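Local coordinates for Hydrogenase/urease nickel incorporation protein HypB (PDB 4LPS) that hydrolyses GTP slowly and uses this activity to insert nickel into [NiFe]-hydrogenase, and is also required for the maturation of urease, at residues E44-L49 with D130-E135; N139-S144 with L167-M172; G79-N84 with I100-A105; A67-F72 with S220-K225. All coordinates share one frame; numbering follows the deposited sequence.

Interaction 1: residues E44-L49 with D130-E135; sequences EGLYVL and DFLIIE. With MG (magnesium ion), chain C.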
loop_
_atom_site.group_PDB
_atom_site.type_symbol
_atom_site.label_atom_id
_atom_site.label_comp_id
_atom_site.label_asym_id
_atom_site.label_seq_id
_atom_site.Cartn_x
_atom_site.Cartn_y
_atom_site.Cartn_z
ATOM N N GLU A 44 -2.004 18.291 -6.693
ATOM C CA GLU A 44 -1.874 17.522 -7.925
ATOM C C GLU A 44 -3.098 16.650 -8.181
ATOM O O GLU A 44 -3.138 15.904 -9.161
ATOM C CB GLU A 44 -0.616 16.654 -7.875
ATOM C CG GLU A 44 0.671 17.452 -7.801
ATOM C CD GLU A 44 1.186 17.839 -9.168
ATOM O OE1 GLU A 44 2.165 18.609 -9.237
ATOM O OE2 GLU A 44 0.617 17.368 -10.177
ATOM N N GLY A 45 -4.084 16.740 -7.292
ATOM C CA GLY A 45 -5.298 15.954 -7.413
ATOM C C GLY A 45 -5.034 14.461 -7.367
ATOM O O GLY A 45 -5.611 13.695 -8.141
ATOM N N LEU A 46 -4.167 14.046 -6.450
ATOM C CA LEU A 46 -3.821 12.639 -6.302
ATOM C C LEU A 46 -4.458 12.008 -5.072
ATOM O O LEU A 46 -4.432 12.583 -3.981
ATOM C CB LEU A 46 -2.301 12.464 -6.230
ATOM C CG LEU A 46 -1.474 13.049 -7.373
ATOM C CD1 LEU A 46 -0.008 13.107 -6.989
ATOM C CD2 LEU A 46 -1.662 12.217 -8.631
ATOM N N TYR A 47 -5.023 10.818 -5.254
ATOM C CA TYR A 47 -5.440 9.994 -4.128
ATOM C C TYR A 47 -4.301 9.036 -3.808
ATOM O O TYR A 47 -3.945 8.185 -4.623
ATOM C CB TYR A 47 -6.730 9.230 -4.437
ATOM C CG TYR A 47 -7.446 8.726 -3.202
ATOM C CD1 TYR A 47 -8.179 9.592 -2.403
ATOM C CD2 TYR A 47 -7.387 7.387 -2.834
ATOM C CE1 TYR A 47 -8.835 9.143 -1.275
ATOM C CE2 TYR A 47 -8.040 6.929 -1.702
ATOM C CZ TYR A 47 -8.761 7.812 -0.928
ATOM O OH TYR A 47 -9.413 7.361 0.199
ATOM N N VAL A 48 -3.713 9.191 -2.628
ATOM C CA VAL A 48 -2.467 8.507 -2.312
ATOM C C VAL A 48 -2.666 7.296 -1.403
ATOM O O VAL A 48 -3.312 7.383 -0.357
ATOM C CB VAL A 48 -1.465 9.478 -1.664
ATOM C CG1 VAL A 48 -0.156 8.778 -1.359
ATOM C CG2 VAL A 48 -1.229 10.656 -2.588
ATOM N N LEU A 49 -2.108 6.164 -1.826
ATOM C CA LEU A 49 -2.207 4.915 -1.076
ATOM C C LEU A 49 -0.831 4.468 -0.600
ATOM O O LEU A 49 0.158 4.575 -1.333
ATOM C CB LEU A 49 -2.852 3.816 -1.928
ATOM C CG LEU A 49 -4.165 4.162 -2.633
ATOM C CD1 LEU A 49 -4.604 3.030 -3.544
ATOM C CD2 LEU A 49 -5.248 4.465 -1.611
ATOM N N ASP A 130 -4.765 9.303 -11.273
ATOM C CA ASP A 130 -5.744 9.560 -10.225
ATOM C C ASP A 130 -5.202 9.098 -8.883
ATOM O O ASP A 130 -5.609 9.582 -7.827
ATOM C CB ASP A 130 -7.066 8.854 -10.533
ATOM C CG ASP A 130 -7.771 9.440 -11.734
ATOM O OD1 ASP A 130 -7.676 10.668 -11.932
ATOM O OD2 ASP A 130 -8.417 8.675 -12.481
ATOM N N PHE A 131 -4.271 8.155 -8.938
ATOM C CA PHE A 131 -3.704 7.570 -7.736
ATOM C C PHE A 131 -2.185 7.652 -7.759
ATOM O O PHE A 131 -1.557 7.443 -8.797
ATOM C CB PHE A 131 -4.131 6.106 -7.582
ATOM C CG PHE A 131 -5.615 5.907 -7.431
ATOM C CD1 PHE A 131 -6.445 5.864 -8.542
ATOM C CD2 PHE A 131 -6.176 5.744 -6.173
ATOM C CE1 PHE A 131 -7.812 5.671 -8.397
ATOM C CE2 PHE A 131 -7.540 5.550 -6.022
ATOM C CZ PHE A 131 -8.358 5.514 -7.133
ATOM N N LEU A 132 -1.602 7.970 -6.610
ATOM C CA LEU A 132 -0.172 7.786 -6.416
ATOM C C LEU A 132 -0.008 6.707 -5.368
ATOM O O LEU A 132 -0.490 6.841 -4.243
ATOM C CB LEU A 132 0.515 9.088 -5.987
ATOM C CG LEU A 132 1.964 8.940 -5.510
ATOM C CD1 LEU A 132 2.899 8.647 -6.672
ATOM C CD2 LEU A 132 2.423 10.186 -4.770
ATOM N N ILE A 133 0.671 5.632 -5.743
ATOM C CA ILE A 133 0.769 4.474 -4.873
ATOM C C ILE A 133 2.176 4.315 -4.317
ATOM O O ILE A 133 3.155 4.242 -5.063
ATOM C CB ILE A 133 0.346 3.187 -5.616
ATOM C CG1 ILE A 133 -1.133 3.279 -6.014
ATOM C CG2 ILE A 133 0.593 1.957 -4.755
ATOM C CD1 ILE A 133 -1.706 2.013 -6.636
ATOM N N ILE A 134 2.262 4.290 -2.994
ATOM C CA ILE A 134 3.517 4.060 -2.300
ATOM C C ILE A 134 3.610 2.601 -1.871
ATOM O O ILE A 134 2.791 2.131 -1.075
ATOM C CB ILE A 134 3.650 4.979 -1.063
ATOM C CG1 ILE A 134 3.594 6.450 -1.487
ATOM C CG2 ILE A 134 4.936 4.693 -0.304
ATOM C CD1 ILE A 134 3.424 7.415 -0.332
ATOM N N GLU A 135 4.581 1.874 -2.417
ATOM C CA GLU A 135 4.874 0.539 -1.912
ATOM C C GLU A 135 6.019 0.628 -0.918
ATOM O O GLU A 135 7.169 0.864 -1.291
ATOM C CB GLU A 135 5.206 -0.446 -3.041
ATOM C CG GLU A 135 5.338 -1.881 -2.526
ATOM C CD GLU A 135 5.797 -2.876 -3.572
ATOM O OE1 GLU A 135 6.662 -3.718 -3.252
ATOM O OE2 GLU A 135 5.295 -2.823 -4.713
HETATM MG MG MG C . 7.878 -5.728 -3.892
HETATM O O HOH W 1 -7.138 12.513 -10.001
HETATM O O HOH W 2 8.882 -7.638 -4.578
#
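Tyr47, Val48 and Leu49 pair in parallel with Phe131, Leu132 and Ile133, joining two central strands of the sheet in this P-loop GTPase. Four backbone hydrogen bonds form the ladder. Tyr47 N bonds to Asp130 O (2.9 Å), and Leu49 N reaches Leu132 O. In return Leu132 N binds Tyr47 O, and Ile134 N meets Leu49 O at 2.7 Å.

Among apolar contacts, one face of the sheet carries Tyr47, Leu49 and Phe131 against helix 218-234. The Tyr47 and Phe131 side chains run side by side, their ring planes 84° apart, with Tyr47 CD2 3.7 Å from Phe131 CE2. Tyr47 suits the spot because its OH is hydrogen-bonded to Tyr236 O. On the other face, Val48 CG2 lies beside Leu132 CB, and its CG1 meets Ile134 CD1 at 4.0 Å. Leu46 and Leu132 pack on helix 110-122, Ile134 on Leu108; beta-branched residues suit extended strands.

Polar contacts lie at the ends. A water joins Gly45 O to Asp130 OD1, while Gly45, with positive phi, closes the preceding helix in a Schellman motif. Glu135 extends from its strand to place OE1 2.4 Å from magnesium. An apolar, hydrogen-bonded ladder thus ends at Glu135, consistent with a rigid base for the magnesium ligand.

Interaction 2: residues N139-S144 with L167-M172; sequences NLVCPS and LKYPTM. With NI (nickel (II) ion), chain F.
Met172 has the most surface buried here, and its flexible thioether chain can bend round the 139-144 loop. CG stands anti to the backbone N (chi1 175°), and the unbranched chain then bends at two successive torsions. CB lies 3.3 Å from Leu140 O, CG touches Leu140 CD2 at 3.7 Å, and the terminal CE comes to rest by Asn139 O and the ring of Pro143.

Leu140, next in buried area, crosses Tyr169 at about a right angle. Its CD1 sits over one face of the ring, 4.1 Å from the centroid, in a CH-pi contact, while Val141 CG2 meets the edge of the same ring near its plane. A water joins the two backbones, donating to Leu140 O and accepting from Met172 N.

Ser144 packs CB against Met172 CA at 3.6 Å. Its OG is turned back to Val141 O (2.6 Å), a carbonyl that also accepts from Ser144 N. An Asx turn, Asn139 OD1 to Val141 N, shapes the start of the loop, and Cys142 SG binds nickel at 2.1 Å together with Cys106.

The nickel loop, between strands 131-135 and 152-158, is thus packed against the start of helix 170-174, with Met52 of strand 47-52 touching both Pro143 and Met172.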
loop_
_atom_site.group_PDB
_atom_site.type_symbol
_atom_site.label_atom_id
_atom_site.label_comp_id
_atom_site.label_asym_id
_atom_site.label_seq_id
_atom_site.Cartn_x
_atom_site.Cartn_y
_atom_site.Cartn_z
ATOM N N ASN A 139 8.343 -4.795 5.767
ATOM C CA ASN A 139 8.529 -4.644 7.208
ATOM C C ASN A 139 7.159 -4.509 7.867
ATOM O O ASN A 139 6.374 -3.633 7.495
ATOM C CB ASN A 139 9.409 -3.426 7.513
ATOM C CG ASN A 139 9.770 -3.312 8.985
ATOM O OD1 ASN A 139 9.311 -4.092 9.818
ATOM N ND2 ASN A 139 10.622 -2.348 9.304
ATOM N N LEU A 140 6.853 -5.385 8.820
ATOM C CA LEU A 140 5.564 -5.324 9.503
ATOM C C LEU A 140 5.601 -4.465 10.763
ATOM O O LEU A 140 4.633 -4.440 11.521
ATOM C CB LEU A 140 5.081 -6.731 9.868
ATOM C CG LEU A 140 4.071 -7.387 8.927
ATOM C CD1 LEU A 140 3.498 -8.659 9.545
ATOM C CD2 LEU A 140 2.959 -6.419 8.581
ATOM N N VAL A 141 6.712 -3.768 10.998
ATOM C CA VAL A 141 6.850 -2.984 12.225
ATOM C C VAL A 141 7.017 -1.494 11.942
ATOM O O VAL A 141 6.060 -0.727 12.044
ATOM C CB VAL A 141 8.043 -3.465 13.069
ATOM C CG1 VAL A 141 8.111 -2.692 14.385
ATOM C CG2 VAL A 141 7.919 -4.954 13.350
ATOM N N CYS A 142 8.236 -1.093 11.591
ATOM C CA CYS A 142 8.623 0.319 11.551
ATOM C C CYS A 142 7.818 1.250 10.627
ATOM O O CYS A 142 7.626 2.417 10.970
ATOM C CB CYS A 142 10.102 0.422 11.178
ATOM S SG CYS A 142 11.188 -0.483 12.300
ATOM N N PRO A 143 7.353 0.764 9.457
ATOM C CA PRO A 143 6.574 1.721 8.660
ATOM C C PRO A 143 5.252 2.140 9.313
ATOM O O PRO A 143 4.667 3.140 8.899
ATOM C CB PRO A 143 6.322 0.965 7.347
ATOM C CG PRO A 143 7.392 -0.074 7.291
ATOM C CD PRO A 143 7.613 -0.482 8.711
ATOM N N SER A 144 4.805 1.407 10.331
ATOM C CA SER A 144 3.598 1.776 11.067
ATOM C C SER A 144 3.770 3.056 11.891
ATOM O O SER A 144 2.797 3.588 12.430
ATOM C CB SER A 144 3.166 0.630 11.986
ATOM O OG SER A 144 4.019 0.521 13.111
ATOM N N LEU A 167 -2.377 -10.017 15.791
ATOM C CA LEU A 167 -2.095 -9.694 17.186
ATOM C C LEU A 167 -0.598 -9.629 17.501
ATOM O O LEU A 167 -0.201 -9.052 18.515
ATOM C CB LEU A 167 -2.777 -10.704 18.113
ATOM C CG LEU A 167 -4.300 -10.592 18.208
ATOM C CD1 LEU A 167 -4.831 -11.260 19.472
ATOM C CD2 LEU A 167 -4.739 -9.142 18.148
ATOM N N LYS A 168 0.228 -10.227 16.645
ATOM C CA LYS A 168 1.676 -10.170 16.829
ATOM C C LYS A 168 2.249 -8.833 16.386
ATOM O O LYS A 168 3.289 -8.401 16.885
ATOM C CB LYS A 168 2.363 -11.306 16.073
ATOM C CG LYS A 168 2.323 -12.642 16.798
ATOM C CD LYS A 168 3.062 -13.708 16.007
ATOM C CE LYS A 168 3.211 -14.984 16.815
ATOM N NZ LYS A 168 3.808 -16.079 16.003
ATOM N N TYR A 169 1.570 -8.182 15.446
ATOM C CA TYR A 169 2.006 -6.871 14.989
ATOM C C TYR A 169 0.844 -5.879 15.049
ATOM O O TYR A 169 0.447 -5.317 14.026
ATOM C CB TYR A 169 2.584 -6.969 13.573
ATOM C CG TYR A 169 3.761 -7.915 13.494
ATOM C CD1 TYR A 169 3.569 -9.284 13.332
ATOM C CD2 TYR A 169 5.061 -7.450 13.637
ATOM C CE1 TYR A 169 4.638 -10.155 13.277
ATOM C CE2 TYR A 169 6.137 -8.316 13.586
ATOM C CZ TYR A 169 5.919 -9.665 13.406
ATOM O OH TYR A 169 6.991 -10.528 13.357
ATOM N N PRO A 170 0.294 -5.661 16.260
ATOM C CA PRO A 170 -0.934 -4.878 16.424
ATOM C C PRO A 170 -0.819 -3.430 15.952
ATOM O O PRO A 170 -1.808 -2.900 15.444
ATOM C CB PRO A 170 -1.188 -4.939 17.937
ATOM C CG PRO A 170 0.148 -5.175 18.536
ATOM C CD PRO A 170 0.857 -6.063 17.562
ATOM N N THR A 171 0.347 -2.805 16.107
ATOM C CA THR A 171 0.499 -1.397 15.741
ATOM C C THR A 171 0.402 -1.208 14.229
ATOM O O THR A 171 -0.162 -0.221 13.755
ATOM C CB THR A 171 1.841 -0.817 16.253
ATOM O OG1 THR A 171 1.876 -0.873 17.686
ATOM C CG2 THR A 171 2.017 0.628 15.816
ATOM N N MET A 172 0.930 -2.159 13.467
ATOM C CA MET A 172 0.789 -2.098 12.016
ATOM C C MET A 172 -0.670 -2.228 11.586
ATOM O O MET A 172 -1.153 -1.452 10.763
ATOM C CB MET A 172 1.636 -3.177 11.341
ATOM C CG MET A 172 1.450 -3.237 9.831
ATOM S SD MET A 172 1.944 -1.744 8.938
ATOM C CE MET A 172 3.728 -1.862 9.031
HETATM NI NI NI F . 13.106 -1.249 11.773
HETATM O O HOH W 3 3.553 -3.820 14.381
#

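Interaction 3: residues G79-N84 with I100-A105; sequences GDLQTN and ITTGEA
Leu81 lies against the turn formed by Thr102, Gly103, Glu104 and Ala105. Its CB is 3.6 Å from Gly103 O, and CG comes closer to the same carbonyl, at 3.4 Å. At the tip the two methyls part: CD2 stays near Gly103 O, whereas CD1 touches both Thr102 OG1 and Ala105 O, 3.3 Å from the latter. Those two oxygens are already joined to each other, Thr102 OG1 donating in the plane of the Ala105 carbonyl, so the leucine covers a bonded polar pair.

The backbones hold the turn to the strand end. Asp80 N bonds to Ile100 O (3.0 Å), Thr102 N to Asp80 O at 2.8 Å, and Gly103 N to Leu81 O. Gly103 has positive phi, a conformation easiest for glycine, and Gln82 NE2 comes within 3.3 Å of Gly103 CA. The Asp80 carboxylate finds its partner in Gln99 NE2.

Strands 74-80 and 97-101 run parallel, joined through helix 85-91: this is a beta-alpha-beta crossover at the edge of the P-loop GTPase sheet. The turn beyond the second strand leads directly to the nickel ligand Cys106 and to His107, inferred to bind nickel in the nucleotide-free protein.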
loop_
_atom_site.group_PDB
_atom_site.type_symbol
_atom_site.label_atom_id
_atom_site.label_comp_id
_atom_site.label_asym_id
_atom_site.label_seq_id
_atom_site.Cartn_x
_atom_site.Cartn_y
_atom_site.Cartn_z
ATOM N N GLY A 79 9.638 1.647 -2.413
ATOM C CA GLY A 79 10.605 1.705 -1.334
ATOM C C GLY A 79 11.309 0.381 -1.102
ATOM O O GLY A 79 10.684 -0.612 -0.729
ATOM N N ASP A 80 12.616 0.368 -1.335
ATOM C CA ASP A 80 13.437 -0.803 -1.048
ATOM C C ASP A 80 14.773 -0.350 -0.485
ATOM O O ASP A 80 15.141 0.817 -0.617
ATOM C CB ASP A 80 13.638 -1.671 -2.294
ATOM C CG ASP A 80 12.419 -2.516 -2.617
ATOM O OD1 ASP A 80 12.081 -3.399 -1.803
ATOM O OD2 ASP A 80 11.805 -2.305 -3.685
ATOM N N LEU A 81 15.490 -1.267 0.154
ATOM C CA LEU A 81 16.850 -0.990 0.589
ATOM C C LEU A 81 17.771 -0.800 -0.613
ATOM O O LEU A 81 18.467 0.213 -0.711
ATOM C CB LEU A 81 17.374 -2.116 1.485
ATOM C CG LEU A 81 17.160 -2.001 2.998
ATOM C CD1 LEU A 81 15.698 -1.774 3.337
ATOM C CD2 LEU A 81 17.677 -3.254 3.696
ATOM N N GLN A 82 17.753 -1.760 -1.538
ATOM C CA GLN A 82 18.595 -1.696 -2.731
ATOM C C GLN A 82 17.915 -2.331 -3.941
ATOM O O GLN A 82 16.882 -2.989 -3.802
ATOM C CB GLN A 82 19.936 -2.400 -2.484
ATOM C CG GLN A 82 20.792 -1.793 -1.380
ATOM C CD GLN A 82 21.253 -0.388 -1.707
ATOM O OE1 GLN A 82 21.274 0.020 -2.869
ATOM N NE2 GLN A 82 21.632 0.361 -0.679
ATOM N N THR A 83 18.510 -2.113 -5.118
ATOM C CA THR A 83 18.051 -2.643 -6.413
ATOM C C THR A 83 16.776 -1.965 -6.899
ATOM O O THR A 83 15.976 -1.463 -6.105
ATOM C CB THR A 83 17.805 -4.176 -6.409
ATOM O OG1 THR A 83 16.553 -4.464 -5.774
ATOM C CG2 THR A 83 18.942 -4.922 -5.713
ATOM N N ASN A 84 16.609 -1.944 -8.217
ATOM C CA ASN A 84 15.394 -1.450 -8.852
ATOM C C ASN A 84 14.549 -2.618 -9.343
ATOM O O ASN A 84 13.945 -2.544 -10.412
ATOM C CB ASN A 84 15.735 -0.524 -10.026
ATOM C CG ASN A 84 15.755 0.941 -9.637
ATOM O OD1 ASN A 84 14.944 1.733 -10.122
ATOM N ND2 ASN A 84 16.655 1.301 -8.730
ATOM N N ILE A 100 12.786 4.266 -4.596
ATOM C CA ILE A 100 13.533 4.897 -3.522
ATOM C C ILE A 100 14.431 3.849 -2.889
ATOM O O ILE A 100 13.946 2.826 -2.404
ATOM C CB ILE A 100 12.620 5.503 -2.435
ATOM C CG1 ILE A 100 11.697 6.571 -3.019
ATOM C CG2 ILE A 100 13.451 6.102 -1.314
ATOM C CD1 ILE A 100 10.815 7.236 -1.976
ATOM N N THR A 101 15.737 4.075 -2.923
ATOM C CA THR A 101 16.647 3.157 -2.261
ATOM C C THR A 101 16.999 3.761 -0.913
ATOM O O THR A 101 17.684 4.782 -0.833
ATOM C CB THR A 101 17.917 2.882 -3.090
ATOM O OG1 THR A 101 18.488 4.120 -3.529
ATOM C CG2 THR A 101 17.579 2.032 -4.306
ATOM N N THR A 102 16.517 3.114 0.143
ATOM C CA THR A 102 16.705 3.591 1.505
ATOM C C THR A 102 18.094 3.246 2.019
ATOM O O THR A 102 18.578 3.839 2.983
ATOM C CB THR A 102 15.651 2.995 2.453
ATOM O OG1 THR A 102 15.865 1.583 2.578
ATOM C CG2 THR A 102 14.251 3.235 1.903
ATOM N N GLY A 103 18.733 2.283 1.364
ATOM C CA GLY A 103 20.049 1.832 1.772
ATOM C C GLY A 103 19.995 0.919 2.979
ATOM O O GLY A 103 20.152 -0.295 2.847
ATOM N N GLU A 104 19.771 1.491 4.158
ATOM C CA GLU A 104 19.664 0.680 5.368
ATOM C C GLU A 104 18.347 0.881 6.113
ATOM O O GLU A 104 17.969 0.045 6.931
ATOM C CB GLU A 104 20.840 0.953 6.310
ATOM C CG GLU A 104 22.195 0.611 5.711
ATOM C CD GLU A 104 23.303 0.607 6.743
ATOM O OE1 GLU A 104 23.638 1.689 7.268
ATOM O OE2 GLU A 104 23.836 -0.487 7.033
ATOM N N ALA A 105 17.647 1.977 5.833
ATOM C CA ALA A 105 16.430 2.296 6.575
ATOM C C ALA A 105 15.319 1.293 6.271
ATOM O O ALA A 105 15.076 0.942 5.111
ATOM C CB ALA A 105 15.968 3.711 6.255
#

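Interaction 4: residues A67-F72 with S220-K225; sequences ADFKDF and SLEDFK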
loop_
_atom_site.group_PDB
_atom_site.type_symbol
_atom_site.label_atom_id
_atom_site.label_comp_id
_atom_site.label_asym_id
_atom_site.label_seq_id
_atom_site.Cartn_x
_atom_site.Cartn_y
_atom_site.Cartn_z
ATOM N N ALA A 67 -2.540 -2.756 -12.841
ATOM C CA ALA A 67 -2.228 -2.053 -14.081
ATOM C C ALA A 67 -3.071 -2.527 -15.265
ATOM O O ALA A 67 -3.128 -1.857 -16.298
ATOM C CB ALA A 67 -0.757 -2.208 -14.403
ATOM N N ASP A 68 -3.717 -3.681 -15.119
ATOM C CA ASP A 68 -4.550 -4.224 -16.184
ATOM C C ASP A 68 -5.926 -3.569 -16.243
ATOM O O ASP A 68 -6.673 -3.772 -17.202
ATOM C CB ASP A 68 -4.698 -5.739 -16.025
ATOM C CG ASP A 68 -3.385 -6.475 -16.219
ATOM O OD1 ASP A 68 -2.527 -5.968 -16.971
ATOM O OD2 ASP A 68 -3.216 -7.565 -15.630
ATOM N N PHE A 69 -6.265 -2.789 -15.222
ATOM C CA PHE A 69 -7.534 -2.068 -15.224
ATOM C C PHE A 69 -7.324 -0.652 -15.753
ATOM O O PHE A 69 -6.679 0.180 -15.111
ATOM C CB PHE A 69 -8.152 -2.045 -13.825
ATOM C CG PHE A 69 -8.478 -3.410 -13.287
ATOM C CD1 PHE A 69 -9.524 -4.146 -13.826
ATOM C CD2 PHE A 69 -7.753 -3.952 -12.238
ATOM C CE1 PHE A 69 -9.830 -5.406 -13.337
ATOM C CE2 PHE A 69 -8.055 -5.208 -11.742
ATOM C CZ PHE A 69 -9.095 -5.935 -12.293
ATOM N N LYS A 70 -7.869 -0.395 -16.938
ATOM C CA LYS A 70 -7.617 0.850 -17.650
ATOM C C LYS A 70 -8.287 2.036 -16.968
ATOM O O LYS A 70 -7.846 3.181 -17.113
ATOM C CB LYS A 70 -8.085 0.717 -19.102
ATOM C CG LYS A 70 -7.245 -0.275 -19.898
ATOM C CD LYS A 70 -5.764 -0.011 -19.675
ATOM C CE LYS A 70 -5.056 -1.228 -19.087
ATOM N NZ LYS A 70 -3.604 -0.961 -18.880
ATOM N N ASP A 71 -9.338 1.756 -16.202
ATOM C CA ASP A 71 -10.012 2.794 -15.432
ATOM C C ASP A 71 -9.288 3.077 -14.118
ATOM O O ASP A 71 -9.731 3.912 -13.328
ATOM C CB ASP A 71 -11.467 2.400 -15.155
ATOM C CG ASP A 71 -11.582 1.112 -14.361
ATOM O OD1 ASP A 71 -10.656 0.277 -14.437
ATOM O OD2 ASP A 71 -12.597 0.931 -13.654
ATOM N N PHE A 72 -8.166 2.400 -13.895
ATOM C CA PHE A 72 -7.383 2.618 -12.685
ATOM C C PHE A 72 -6.029 3.212 -13.050
ATOM O O PHE A 72 -5.088 2.490 -13.392
ATOM C CB PHE A 72 -7.212 1.311 -11.909
ATOM C CG PHE A 72 -6.638 1.493 -10.535
ATOM C CD1 PHE A 72 -7.341 2.191 -9.565
ATOM C CD2 PHE A 72 -5.401 0.961 -10.212
ATOM C CE1 PHE A 72 -6.817 2.359 -8.295
ATOM C CE2 PHE A 72 -4.867 1.124 -8.946
ATOM C CZ PHE A 72 -5.576 1.824 -7.985
ATOM N N SER A 220 -11.270 -10.760 -7.520
ATOM C CA SER A 220 -10.829 -10.165 -6.260
ATOM C C SER A 220 -10.062 -8.871 -6.510
ATOM O O SER A 220 -10.177 -7.912 -5.747
ATOM C CB SER A 220 -9.965 -11.149 -5.466
ATOM O OG SER A 220 -8.658 -11.248 -6.003
ATOM N N LEU A 221 -9.279 -8.855 -7.583
ATOM C CA LEU A 221 -8.526 -7.668 -7.965
ATOM C C LEU A 221 -9.496 -6.574 -8.371
ATOM O O LEU A 221 -9.336 -5.410 -8.004
ATOM C CB LEU A 221 -7.571 -7.972 -9.121
ATOM C CG LEU A 221 -6.109 -8.317 -8.826
ATOM C CD1 LEU A 221 -5.437 -7.210 -8.024
ATOM C CD2 LEU A 221 -5.993 -9.655 -8.112
ATOM N N GLU A 222 -10.496 -6.967 -9.152
ATOM C CA GLU A 222 -11.515 -6.053 -9.645
ATOM C C GLU A 222 -12.326 -5.444 -8.504
ATOM O O GLU A 222 -12.654 -4.258 -8.533
ATOM C CB GLU A 222 -12.436 -6.786 -10.623
ATOM C CG GLU A 222 -13.538 -5.935 -11.227
ATOM C CD GLU A 222 -14.231 -6.629 -12.382
ATOM O OE1 GLU A 222 -14.336 -6.020 -13.468
ATOM O OE2 GLU A 222 -14.676 -7.783 -12.202
ATOM N N ASP A 223 -12.653 -6.261 -7.506
ATOM C CA ASP A 223 -13.417 -5.786 -6.361
ATOM C C ASP A 223 -12.622 -4.762 -5.562
ATOM O O ASP A 223 -13.168 -3.752 -5.116
ATOM C CB ASP A 223 -13.830 -6.955 -5.465
ATOM C CG ASP A 223 -14.961 -7.776 -6.058
ATOM O OD1 ASP A 223 -15.514 -7.362 -7.099
ATOM O OD2 ASP A 223 -15.290 -8.841 -5.488
ATOM N N PHE A 224 -11.330 -5.024 -5.389
ATOM C CA PHE A 224 -10.477 -4.135 -4.608
ATOM C C PHE A 224 -10.252 -2.832 -5.367
ATOM O O PHE A 224 -10.182 -1.760 -4.767
ATOM C CB PHE A 224 -9.136 -4.802 -4.277
ATOM C CG PHE A 224 -8.205 -3.925 -3.485
ATOM C CD1 PHE A 224 -8.525 -3.551 -2.188
ATOM C CD2 PHE A 224 -7.021 -3.463 -4.042
ATOM C CE1 PHE A 224 -7.676 -2.732 -1.453
ATOM C CE2 PHE A 224 -6.167 -2.645 -3.316
ATOM C CZ PHE A 224 -6.495 -2.278 -2.019
ATOM N N LYS A 225 -10.125 -2.938 -6.687
ATOM C CA LYS A 225 -9.968 -1.768 -7.546
ATOM C C LYS A 225 -11.168 -0.831 -7.430
ATOM O O LYS A 225 -11.009 0.385 -7.305
ATOM C CB LYS A 225 -9.768 -2.207 -9.005
ATOM C CG LYS A 225 -9.583 -1.078 -10.019
ATOM C CD LYS A 225 -10.899 -0.604 -10.629
ATOM C CE LYS A 225 -11.522 -1.665 -11.515
ATOM N NZ LYS A 225 -12.802 -1.190 -12.114
#
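In the P-loop GTPase fold of this protein, the type I beta turn from Phe69 to Phe72, closed by Phe72 N to Phe69 O (2.9 Å), faces one side of helix 218-234. The turn belongs to the connection between helix 59-66 and strand 74-80. Residues 220-225 are regular helix, with Lys225 N bonded to Leu221 O, so Leu221, Glu222 and Lys225 present neighbouring turns of the helix to the loop. The nearest CA atoms, those of Phe72 and Lys225, are 7.2 Å apart, so side chains, not backbone pairing, bridge the gap.

The flat Phe69 ring packs beside the helix: CZ reaches Glu222 CA at 3.6 Å, and Leu221 CB lies at the ring's edge, in its plane, 3.8 Å from CE2. Over one face comes Lys225 CE, 4.3 Å from the centroid, a CH-pi contact that uses the aliphatic part of the lysine. Phe72 touches the same chain nearer its base, at CG. Its CB is 3.9 Å from Lys225 CG, the two side chains sliding past each other in opposite directions, and its ring also meets those of Phe131 and Phe74 over the sheet.

A long, flexible residue suits this place: Lys225 runs past both phenylalanines before reaching a charge. It leaves the helix with CG anti to the backbone N (chi1 -180°), then bends twice toward Asp71. There NZ forms a salt bridge with Asp71 OD2 at 2.6 Å, on the syn lone pair, the side facing OD1.

The parallel sheet of the GTPase domain links most of these contacts. Interaction 1 joins two central strands; interaction 3 lies at the edge, 20 Å away between centres, connected where strand 74-80 pairs with 131-135, Glu135 O lying 2.8 Å from Gly79 N. Interaction 4 covers the sheet from the side of helix 218-234, its Phe72 ring packing on Phe131. Interaction 2 stands about 27 Å from interaction 4 between centres. Along the chain, interaction 3 falls between the segments of interaction 1, interaction 2 follows both, interactions 1 and 4 alternate, and interaction 4 encloses interactions 2 and 3. Magnesium ligand Glu135 and nickel ligand Cys142 are thus close in sequence, which may couple the sites.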